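Local atomic coordinates of eukaryotic peptide chain release factor GTP-binding subunit (Schizosaccharomyces pombe, PDB entry 1R5B), a protein that is a translation release factor of the eRF3 family, built from a P-loop GTP-binding domain of the elongation factor Tu type and beta-rich domains beyond it. Residues R364-I369 against K461-L466. Residues are numbered along the deposited sequence; the frame is centred on the assembly and turned at random.
Sequences RFIAQI and KVVKIL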
# COMPACT_ATOMS: atom_id res chain seq x y z
N ARG A 364 -25.44 -5.06 3.52
CA ARG A 364 -25.34 -5.49 4.92
C ARG A 364 -23.91 -5.77 5.35
O ARG A 364 -23.22 -6.59 4.75
CB ARG A 364 -26.20 -6.74 5.13
CG ARG A 364 -27.68 -6.49 4.93
CD ARG A 364 -28.58 -7.64 5.34
NE ARG A 364 -29.92 -7.50 4.77
CZ ARG A 364 -30.28 -7.86 3.53
NH1 ARG A 364 -29.40 -8.41 2.70
NH2 ARG A 364 -31.54 -7.69 3.13
N PHE A 365 -23.47 -5.09 6.42
CA PHE A 365 -22.10 -5.22 6.92
C PHE A 365 -21.90 -4.72 8.34
O PHE A 365 -22.65 -3.88 8.83
CB PHE A 365 -21.15 -4.45 6.01
CG PHE A 365 -21.40 -2.97 5.98
CD1 PHE A 365 -22.35 -2.44 5.15
CD2 PHE A 365 -20.65 -2.10 6.77
CE1 PHE A 365 -22.58 -1.09 5.10
CE2 PHE A 365 -20.88 -0.74 6.72
CZ PHE A 365 -21.85 -0.24 5.87
N ILE A 366 -20.83 -5.19 8.98
CA ILE A 366 -20.45 -4.78 10.33
C ILE A 366 -19.39 -3.67 10.25
O ILE A 366 -18.58 -3.67 9.34
CB ILE A 366 -19.94 -6.00 11.11
CG1 ILE A 366 -20.96 -7.16 11.00
CG2 ILE A 366 -19.69 -5.63 12.57
CD1 ILE A 366 -20.61 -8.39 11.81
N ALA A 367 -19.41 -2.74 11.21
CA ALA A 367 -18.56 -1.53 11.13
C ALA A 367 -18.24 -0.85 12.48
O ALA A 367 -19.16 -0.47 13.22
CB ALA A 367 -19.21 -0.52 10.20
N GLN A 368 -16.94 -0.69 12.76
CA GLN A 368 -16.46 0.08 13.90
C GLN A 368 -16.56 1.57 13.59
O GLN A 368 -16.20 1.98 12.49
CB GLN A 368 -14.99 -0.23 14.19
CG GLN A 368 -14.70 -1.61 14.76
CD GLN A 368 -13.31 -1.69 15.40
OE1 GLN A 368 -12.74 -2.78 15.51
NE2 GLN A 368 -12.77 -0.55 15.83
N ILE A 369 -16.96 2.37 14.58
CA ILE A 369 -17.29 3.78 14.35
C ILE A 369 -16.89 4.70 15.51
O ILE A 369 -16.50 4.23 16.58
CB ILE A 369 -18.80 3.93 14.03
CG1 ILE A 369 -19.06 4.96 12.91
CG2 ILE A 369 -19.61 4.31 15.27
CD1 ILE A 369 -20.38 4.72 12.16
N LYS A 461 -14.64 2.02 9.95
CA LYS A 461 -14.16 1.04 8.99
C LYS A 461 -15.06 -0.19 9.01
O LYS A 461 -15.66 -0.47 10.04
CB LYS A 461 -12.72 0.63 9.33
CG LYS A 461 -12.54 -0.10 10.66
CD LYS A 461 -11.26 0.33 11.36
CE LYS A 461 -11.19 -0.15 12.81
NZ LYS A 461 -9.84 -0.69 13.15
N VAL A 462 -15.13 -0.91 7.89
CA VAL A 462 -15.99 -2.10 7.80
C VAL A 462 -15.15 -3.32 8.15
O VAL A 462 -14.00 -3.38 7.76
CB VAL A 462 -16.72 -2.26 6.40
CG1 VAL A 462 -16.34 -1.16 5.41
CG2 VAL A 462 -16.52 -3.65 5.80
N VAL A 463 -15.73 -4.27 8.89
CA VAL A 463 -15.00 -5.44 9.39
C VAL A 463 -15.52 -6.78 8.87
O VAL A 463 -14.84 -7.80 9.01
CB VAL A 463 -14.97 -5.47 10.96
CG1 VAL A 463 -16.37 -5.55 11.55
CG2 VAL A 463 -14.09 -6.62 11.49
N LYS A 464 -16.72 -6.78 8.32
CA LYS A 464 -17.26 -8.00 7.70
C LYS A 464 -18.34 -7.67 6.67
O LYS A 464 -19.17 -6.78 6.90
CB LYS A 464 -17.81 -8.95 8.76
CG LYS A 464 -18.39 -10.26 8.19
CD LYS A 464 -18.32 -11.44 9.18
CE LYS A 464 -19.69 -12.09 9.40
NZ LYS A 464 -19.63 -13.58 9.58
N ILE A 465 -18.31 -8.38 5.54
CA ILE A 465 -19.34 -8.26 4.51
C ILE A 465 -20.36 -9.35 4.74
O ILE A 465 -20.00 -10.45 5.16
CB ILE A 465 -18.73 -8.46 3.10
CG1 ILE A 465 -17.55 -7.51 2.87
CG2 ILE A 465 -19.80 -8.33 2.00
CD1 ILE A 465 -17.93 -6.06 2.79
N LEU A 466 -21.63 -9.07 4.45
CA LEU A 466 -22.69 -10.08 4.57
C LEU A 466 -23.46 -10.24 3.25
O LEU A 466 -23.80 -9.25 2.61
CB LEU A 466 -23.64 -9.75 5.72
CG LEU A 466 -23.00 -9.86 7.12
CD1 LEU A 466 -23.82 -9.12 8.19
CD2 LEU A 466 -22.79 -11.33 7.50
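Ile366 overlaps Val463 branch to branch: its CG2 comes within 3.5 Å of Val463 CG1, the two side chains passing each other at a slant. With CG1 anti to its own carbonyl carbon (chi1 -51°), Ile366 sends its other arm along Lys464, where CD1 meets the aliphatic CB. Further along the same face, the Gln368 and Lys461 side chains lie side by side and point the same way, with Gln368 NE2 3.4 Å from Lys461 CE; the Lys461 ammonium itself is hydrogen-bonded to the backbone oxygen of Met38. At the far end of this face Leu466 sets its CB against Arg364 CB.

The opposite face, carrying Phe365, Ala367 and Val462, is buried at these three residues. The Phe365 ring brings CD2 to 4.0 Å from Val462 CB, the side chains crossing nearly at right angles, with Ala367 beside them and Phe448 of strand 447-451 touching both Ala367 and Val462. Strands 364-371 and 457-466 are antiparallel neighbours in the middle of the beta sheet of the C-terminal, eEF1A-like domain, and strand 426-430 flanks the first of them.

A beta bulge shifts the register by one residue: Ile366 sits across from Lys464, but Ala367 already faces Val462, leaving Val463 as the extra residue. Val463 N still reaches Ile366 O at 2.9 Å, a nearly straight bond at the hydrogen (168°), although the donor stands above the carbonyl plane. Ile366 O also receives a CA-H...O contact from Val462. On the Lys464 side of the bulge, Ile366 N donates to Lys464 O at 3.1 Å.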